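PDB 4CNG: tRNA (cytidine-2'-O-)-methyltransferase TrmJ from Sulfolobus acidocaldarius, which catalyses 2'-O-methylation of cytidine 32 in tRNA, with S-adenosyl-L-methionine as methyl donor, and works as a homodimer. Local coordinates for residues R24-E29 / Y52-K57; L93-S98 / S145-F150. The protein carries 1 engineered substitution. One frame throughout, in Å; residues are numbered along the deposited sequence.

Contact 1 of 2, residues R24-E29 / Y52-K57; sequences RLVIVE and YVVNPK
Val26, Ile27 and Val28 pair in parallel with Tyr52, Val53 and Val54, their CA atoms 4.8 Å apart at each step, within the first beta-alpha-beta unit of the SpoU methylase domain: strand 22-28, helix 33-45, strand 50-54. This middle part is the tightly packed one. Tyr52 N donates to Leu25 O at 2.8 Å, and the alternation runs on through Ile27 N and Val54 N to Glu29 N on Val54 O. Val26 CG1 touches Val54 CG2 at 4.1 Å on the face that also carries Tyr52, whereas Ile27 and Val53 turn to the other face, against helix 33-45. At the start of the strands, the Arg24 guanidinium lies over the Tyr52 ring with planes 27° apart; its CZ sits 4.5 Å from the ring centroid, off-centre. A salt bridge from Arg24 NE to Glu50 helps hold it there. The C-terminal end is looser and partly exposed. Glu29 OE1 is bridged by Arg132 NE, and Lys57 NZ adds a long salt bridge at 3.8 Å. The other oxygen, Glu29 OE2, accepts from Asn55 ND2 at 2.8 Å, the donor coming from above the carboxylate plane, 47° out of it.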
loop_
_atom_site.group_PDB
_atom_site.type_symbol
_atom_site.label_atom_id
_atom_site.label_comp_id
_atom_site.label_asym_id
_atom_site.label_seq_id
_atom_site.Cartn_x
_atom_site.Cartn_y
_atom_site.Cartn_z
ATOM N N ARG A 24 -15.582 8.169 -2.727
ATOM C CA ARG A 24 -14.944 9.326 -2.121
ATOM C C ARG A 24 -13.924 8.848 -1.089
ATOM O O ARG A 24 -14.257 8.138 -0.159
ATOM C CB ARG A 24 -15.978 10.223 -1.432
ATOM C CG ARG A 24 -15.337 11.437 -0.794
ATOM C CD ARG A 24 -16.333 12.270 0.000
ATOM N NE ARG A 24 -17.346 12.817 -0.873
ATOM C CZ ARG A 24 -18.433 13.450 -0.451
ATOM N NH1 ARG A 24 -18.653 13.645 0.844
ATOM N NH2 ARG A 24 -19.332 13.788 -1.345
ATOM N N LEU A 25 -12.675 9.236 -1.276
ATOM C CA LEU A 25 -11.626 8.982 -0.336
ATOM C C LEU A 25 -11.535 10.170 0.621
ATOM O O LEU A 25 -11.426 11.294 0.154
ATOM C CB LEU A 25 -10.296 8.792 -1.072
ATOM C CG LEU A 25 -9.094 8.494 -0.230
ATOM C CD1 LEU A 25 -9.248 7.197 0.514
ATOM C CD2 LEU A 25 -7.866 8.488 -1.108
ATOM N N VAL A 26 -11.594 9.894 1.912
ATOM C CA VAL A 26 -11.500 10.910 2.962
ATOM C C VAL A 26 -10.312 10.591 3.852
ATOM O O VAL A 26 -10.260 9.541 4.458
ATOM C CB VAL A 26 -12.808 10.974 3.819
ATOM C CG1 VAL A 26 -12.649 11.990 4.936
ATOM C CG2 VAL A 26 -14.016 11.235 2.954
ATOM N N ILE A 27 -9.376 11.539 3.925
ATOM C CA ILE A 27 -8.202 11.399 4.752
ATOM C C ILE A 27 -8.295 12.431 5.877
ATOM O O ILE A 27 -8.354 13.618 5.615
ATOM C CB ILE A 27 -6.898 11.585 3.950
ATOM C CG1 ILE A 27 -6.886 10.784 2.655
ATOM C CG2 ILE A 27 -5.694 11.271 4.793
ATOM C CD1 ILE A 27 -6.994 9.291 2.860
ATOM N N VAL A 28 -8.289 11.962 7.106
ATOM C CA VAL A 28 -8.522 12.829 8.270
ATOM C C VAL A 28 -7.198 13.286 8.877
ATOM O O VAL A 28 -6.415 12.500 9.400
ATOM C CB VAL A 28 -9.375 12.130 9.312
ATOM C CG1 VAL A 28 -9.646 13.041 10.520
ATOM C CG2 VAL A 28 -10.679 11.665 8.714
ATOM N N GLU A 29 -6.955 14.601 8.805
ATOM C CA GLU A 29 -5.811 15.258 9.429
ATOM C C GLU A 29 -4.471 14.585 9.151
ATOM O O GLU A 29 -3.702 14.316 10.073
ATOM C CB GLU A 29 -6.070 15.468 10.924
ATOM C CG GLU A 29 -7.237 16.426 11.168
ATOM C CD GLU A 29 -7.465 16.820 12.625
ATOM O OE1 GLU A 29 -7.034 16.087 13.528
ATOM O OE2 GLU A 29 -8.112 17.864 12.860
ATOM N N TYR A 52 -11.128 14.025 -0.537
ATOM C CA TYR A 52 -11.270 15.028 0.518
ATOM C C TYR A 52 -10.219 14.819 1.580
ATOM O O TYR A 52 -9.960 13.691 1.999
ATOM C CB TYR A 52 -12.672 14.925 1.186
ATOM C CG TYR A 52 -13.781 15.567 0.445
ATOM C CD1 TYR A 52 -14.214 15.105 -0.765
ATOM C CD2 TYR A 52 -14.481 16.603 1.018
ATOM C CE1 TYR A 52 -15.261 15.679 -1.440
ATOM C CE2 TYR A 52 -15.547 17.202 0.368
ATOM C CZ TYR A 52 -15.970 16.694 -0.848
ATOM O OH TYR A 52 -17.025 17.275 -1.517
ATOM N N VAL A 53 -9.688 15.922 2.085
ATOM C CA VAL A 53 -8.739 15.899 3.158
ATOM C C VAL A 53 -9.237 16.876 4.224
ATOM O O VAL A 53 -9.521 18.030 3.926
ATOM C CB VAL A 53 -7.340 16.253 2.644
ATOM C CG1 VAL A 53 -6.355 16.273 3.779
ATOM C CG2 VAL A 53 -6.873 15.200 1.654
ATOM N N VAL A 54 -9.389 16.376 5.437
ATOM C CA VAL A 54 -9.895 17.149 6.554
ATOM C C VAL A 54 -8.704 17.760 7.298
ATOM O O VAL A 54 -7.837 17.053 7.799
ATOM C CB VAL A 54 -10.689 16.251 7.489
ATOM C CG1 VAL A 54 -11.212 17.073 8.651
ATOM C CG2 VAL A 54 -11.839 15.554 6.791
ATOM N N ASN A 55 -8.675 19.096 7.395
ATOM C CA ASN A 55 -7.717 19.828 8.222
ATOM C C ASN A 55 -6.285 19.241 8.111
ATOM O O ASN A 55 -5.711 18.796 9.086
ATOM C CB ASN A 55 -8.178 19.835 9.682
ATOM C CG ASN A 55 -7.323 20.707 10.558
ATOM O OD1 ASN A 55 -6.750 21.695 10.079
ATOM N ND2 ASN A 55 -7.176 20.328 11.823
ATOM N N PRO A 56 -5.697 19.242 6.909
ATOM C CA PRO A 56 -4.379 18.647 6.732
ATOM C C PRO A 56 -3.331 19.373 7.571
ATOM O O PRO A 56 -3.303 20.594 7.613
ATOM C CB PRO A 56 -4.127 18.804 5.240
ATOM C CG PRO A 56 -4.962 19.961 4.814
ATOM C CD PRO A 56 -6.199 19.827 5.658
ATOM N N LYS A 57 -2.465 18.616 8.194
ATOM C CA LYS A 57 -1.301 19.133 8.921
ATOM C C LYS A 57 -0.031 19.131 8.042
ATOM O O LYS A 57 0.773 20.030 8.139
ATOM C CB LYS A 57 -1.077 18.406 10.230
ATOM C CG LYS A 57 -2.343 18.225 11.077
ATOM C CD LYS A 57 -3.092 19.499 11.293
ATOM C CE LYS A 57 -4.300 19.288 12.184
ATOM N NZ LYS A 57 -3.927 18.175 13.044
#

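Contact 2 of 2, residues L93-S98 / S145-F150; sequences LKIATS and SDFLLF. With SAH (S-adenosyl-L-homocysteine), chain C; SAH (S-adenosyl-L-homocysteine), chain D.
Leu93 sets both methyl groups against one corner of the Phe147 ring, CD1 lying 3.7 Å from CE2 of Phe147 and CD2 only slightly farther from the same atom. The two side chains are inclined to each other, and the approach is oblique to the ring. With CG of Phe147 anti to its carbonyl carbon (chi1 -66°), the ring is carried across the Leu93 side chain, while Ile95 CG1 faces its CB. One residue earlier, Asp146 turns its carboxylate to the opposite strand: OD2 accepts from Lys94 N at 2.8 Å through its anti lone pair. Lys94 O in turn receives both Asp146 N and Phe147 N, so backbone and carboxylate together fix the start of the pairing. Strands 93-97 and 147-149 are parallel neighbours in the central sheet of the SPOUT-type methyltransferase fold, their short axes 38° apart. Ile95, Thr97, Phe147 and Leu149 share one face, where Ile95 CG2 meets Leu149 CB at 3.9 Å. On the other, Ala96 CB fits between Ser145 OG and Leu148 CD1; that hydroxyl bonds to Glu141 O. The C-terminal ends of the strands open onto two bound S-adenosyl-L-homocysteine molecules. Thr97 OG1, placed between N and the carbonyl carbon (chi1 53°), accepts from the ribose O2' of the chain C molecule and is also bonded to Ile129 O. Ser98 OG donates to OXT of the chain D molecule at 2.6 Å and is also hydrogen-bonded to Ile100 N. Ser98 O, for its part, meets the Phe150 ring at its edge, in plane, 3.4 Å from CD1, and the adenine N6 of the chain C ligand approaches that ring obliquely, 3.6 Å from Phe150 CE1.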
loop_
_atom_site.group_PDB
_atom_site.type_symbol
_atom_site.label_atom_id
_atom_site.label_comp_id
_atom_site.label_asym_id
_atom_site.label_seq_id
_atom_site.Cartn_x
_atom_site.Cartn_y
_atom_site.Cartn_z
ATOM N N LEU A 93 -23.006 5.720 2.141
ATOM C CA LEU A 93 -22.399 4.836 3.119
ATOM C C LEU A 93 -21.045 5.397 3.500
ATOM O O LEU A 93 -20.329 5.903 2.632
ATOM C CB LEU A 93 -22.217 3.459 2.499
ATOM C CG LEU A 93 -22.065 2.251 3.410
ATOM C CD1 LEU A 93 -23.332 1.975 4.218
ATOM C CD2 LEU A 93 -21.685 1.059 2.547
ATOM N N LYS A 94 -20.721 5.286 4.782
ATOM C CA LYS A 94 -19.448 5.725 5.342
ATOM C C LYS A 94 -18.693 4.528 5.911
ATOM O O LYS A 94 -19.179 3.905 6.840
ATOM C CB LYS A 94 -19.698 6.774 6.430
ATOM C CG LYS A 94 -20.361 8.056 5.933
ATOM C CD LYS A 94 -21.277 8.701 6.981
ATOM C CE LYS A 94 -22.114 9.814 6.391
ATOM N NZ LYS A 94 -23.412 9.894 7.092
ATOM N N ILE A 95 -17.539 4.217 5.330
ATOM C CA ILE A 95 -16.740 3.095 5.767
ATOM C C ILE A 95 -15.454 3.650 6.362
ATOM O O ILE A 95 -14.569 4.136 5.662
ATOM C CB ILE A 95 -16.459 2.092 4.633
ATOM C CG1 ILE A 95 -17.808 1.574 4.098
ATOM C CG2 ILE A 95 -15.561 0.970 5.145
ATOM C CD1 ILE A 95 -17.682 0.509 3.029
ATOM N N ALA A 96 -15.356 3.620 7.675
ATOM C CA ALA A 96 -14.139 3.963 8.405
ATOM C C ALA A 96 -13.183 2.760 8.368
ATOM O O ALA A 96 -13.582 1.653 7.997
ATOM C CB ALA A 96 -14.482 4.347 9.865
ATOM N N THR A 97 -11.937 3.002 8.752
ATOM C CA THR A 97 -10.879 1.961 8.767
ATOM C C THR A 97 -10.174 2.036 10.106
ATOM O O THR A 97 -10.017 3.102 10.709
ATOM C CB THR A 97 -9.888 2.203 7.603
ATOM O OG1 THR A 97 -9.413 3.552 7.660
ATOM C CG2 THR A 97 -10.538 1.932 6.278
ATOM N N SER A 98 -9.697 0.872 10.559
ATOM C CA SER A 98 -8.881 0.787 11.770
ATOM C C SER A 98 -8.027 -0.477 11.702
ATOM O O SER A 98 -8.505 -1.535 11.268
ATOM C CB SER A 98 -9.756 0.743 13.031
ATOM O OG SER A 98 -8.987 0.418 14.197
ATOM N N SER A 145 -19.677 6.705 11.459
ATOM C CA SER A 145 -19.478 5.878 10.278
ATOM C C SER A 145 -20.421 4.674 10.347
ATOM O O SER A 145 -20.844 4.230 11.410
ATOM C CB SER A 145 -18.005 5.439 10.189
ATOM O OG SER A 145 -17.181 6.589 10.090
ATOM N N ASP A 146 -20.727 4.081 9.198
ATOM C CA ASP A 146 -21.590 2.909 9.110
ATOM C C ASP A 146 -20.866 1.585 9.378
ATOM O O ASP A 146 -21.441 0.684 9.976
ATOM C CB ASP A 146 -22.244 2.853 7.743
ATOM C CG ASP A 146 -23.118 4.058 7.491
ATOM O OD1 ASP A 146 -24.096 4.197 8.243
ATOM O OD2 ASP A 146 -22.876 4.830 6.540
ATOM N N PHE A 147 -19.639 1.477 8.900
ATOM C CA PHE A 147 -18.858 0.258 9.018
ATOM C C PHE A 147 -17.417 0.607 9.400
ATOM O O PHE A 147 -16.987 1.734 9.181
ATOM C CB PHE A 147 -18.848 -0.516 7.687
ATOM C CG PHE A 147 -20.198 -1.070 7.276
ATOM C CD1 PHE A 147 -20.748 -2.133 7.951
ATOM C CD2 PHE A 147 -20.873 -0.561 6.200
ATOM C CE1 PHE A 147 -21.949 -2.676 7.552
ATOM C CE2 PHE A 147 -22.098 -1.091 5.805
ATOM C CZ PHE A 147 -22.596 -2.174 6.456
ATOM N N LEU A 148 -16.714 -0.369 9.958
ATOM C CA LEU A 148 -15.322 -0.220 10.342
ATOM C C LEU A 148 -14.541 -1.383 9.687
ATOM O O LEU A 148 -14.681 -2.543 10.079
ATOM C CB LEU A 148 -15.166 -0.281 11.850
ATOM C CG LEU A 148 -13.768 -0.003 12.369
ATOM C CD1 LEU A 148 -13.293 1.378 11.989
ATOM C CD2 LEU A 148 -13.681 -0.246 13.867
ATOM N N LEU A 149 -13.746 -1.041 8.702
ATOM C CA LEU A 149 -12.984 -1.999 7.896
ATOM C C LEU A 149 -11.603 -2.211 8.477
ATOM O O LEU A 149 -10.870 -1.268 8.712
ATOM C CB LEU A 149 -12.861 -1.453 6.477
ATOM C CG LEU A 149 -11.979 -2.241 5.492
ATOM C CD1 LEU A 149 -12.524 -3.592 5.196
ATOM C CD2 LEU A 149 -11.779 -1.417 4.244
ATOM N N PHE A 150 -11.294 -3.472 8.712
ATOM C CA PHE A 150 -9.938 -3.965 9.034
ATOM C C PHE A 150 -9.332 -4.629 7.817
ATOM O O PHE A 150 -9.974 -5.502 7.235
ATOM C CB PHE A 150 -10.016 -4.989 10.185
ATOM C CG PHE A 150 -8.685 -5.618 10.552
ATOM C CD1 PHE A 150 -7.665 -4.824 11.038
ATOM C CD2 PHE A 150 -8.424 -6.989 10.394
ATOM C CE1 PHE A 150 -6.411 -5.332 11.316
ATOM C CE2 PHE A 150 -7.166 -7.529 10.760
ATOM C CZ PHE A 150 -6.178 -6.685 11.220
HETATM N N SAH C . -1.716 4.268 16.440
HETATM C CA SAH C . -2.786 4.572 15.454
HETATM C CB SAH C . -2.350 4.006 14.113
HETATM C CG SAH C . -3.054 4.664 12.913
HETATM S SD SAH C . -2.482 3.989 11.359
HETATM C C SAH C . -4.072 3.982 15.958
HETATM O O SAH C . -4.082 3.244 16.945
HETATM O OXT SAH C . -5.147 4.328 15.512
HETATM C "C5'" SAH C . -3.150 5.254 10.278
HETATM C "C4'" SAH C . -4.410 4.876 9.508
HETATM O "O4'" SAH C . -4.099 3.811 8.596
HETATM C "C3'" SAH C . -5.537 4.341 10.318
HETATM O "O3'" SAH C . -6.249 5.424 10.938
HETATM C "C2'" SAH C . -6.349 3.579 9.309
HETATM O "O2'" SAH C . -7.102 4.480 8.507
HETATM C "C1'" SAH C . -5.242 2.955 8.450
HETATM N N9 SAH C . -4.830 1.586 8.884
HETATM C C8 SAH C . -3.575 1.179 9.225
HETATM N N7 SAH C . -3.550 -0.177 9.343
HETATM C C5 SAH C . -4.797 -0.612 9.036
HETATM C C6 SAH C . -5.393 -1.880 8.892
HETATM N N6 SAH C . -4.719 -3.023 9.134
HETATM N N1 SAH C . -6.654 -1.943 8.537
HETATM C C2 SAH C . -7.329 -0.813 8.277
HETATM N N3 SAH C . -6.863 0.426 8.346
HETATM C C4 SAH C . -5.598 0.514 8.695
HETATM N N SAH D . -7.789 5.542 17.274
HETATM C CA SAH D . -8.184 4.101 17.199
HETATM C CB SAH D . -9.651 3.958 17.602
HETATM C CG SAH D . -10.018 4.445 18.985
HETATM S SD SAH D . -11.711 4.053 19.208
HETATM C C SAH D . -8.108 3.594 15.807
HETATM O O SAH D . -8.356 4.422 14.920
HETATM O OXT SAH D . -7.954 2.392 15.592
HETATM C "C5'" SAH D . -11.635 2.313 19.124
HETATM C "C4'" SAH D . -12.552 1.716 20.184
HETATM O "O4'" SAH D . -12.698 0.316 19.979
HETATM C "C3'" SAH D . -12.005 1.882 21.596
HETATM O "O3'" SAH D . -12.576 3.017 22.234
HETATM C "C2'" SAH D . -12.365 0.596 22.322
HETATM O "O2'" SAH D . -13.302 0.803 23.393
HETATM C "C1'" SAH D . -12.996 -0.279 21.242
HETATM N N9 SAH D . -12.404 -1.619 21.198
HETATM C C8 SAH D . -13.096 -2.728 20.897
HETATM N N7 SAH D . -12.252 -3.771 20.738
HETATM C C5 SAH D . -10.998 -3.303 20.878
HETATM C C6 SAH D . -9.651 -3.895 20.834
HETATM N N6 SAH D . -9.505 -5.221 20.587
HETATM N N1 SAH D . -8.593 -3.066 21.035
HETATM C C2 SAH D . -8.753 -1.741 21.262
HETATM N N3 SAH D . -9.956 -1.129 21.311
HETATM C C4 SAH D . -11.090 -1.851 21.098
#

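In the fold
Both contacts join parallel neighbours of one sheet, with strand 125-130 lying between strands 22-28 and 93-97; their centres are 15 Å apart and their nearest atoms about 7 Å, without touching. Each is mainly buried, but they end differently. Contact 1 has a valine-rich middle between a buried arginine stacked on a tyrosine and a partly exposed cluster of carboxylate, amide and lysine; no ligand atom meets it directly. Contact 2 has its carboxylate-to-backbone bond at the strand starts, and its C-terminal hydroxyls and carbonyls face two bound S-adenosyl-L-homocysteine molecules. Strand 22-28 still borders the cofactor region: the Val28 side chain lies about 4 Å from Gly131, whose N is hydrogen-bonded to S-adenosyl-L-homocysteine here.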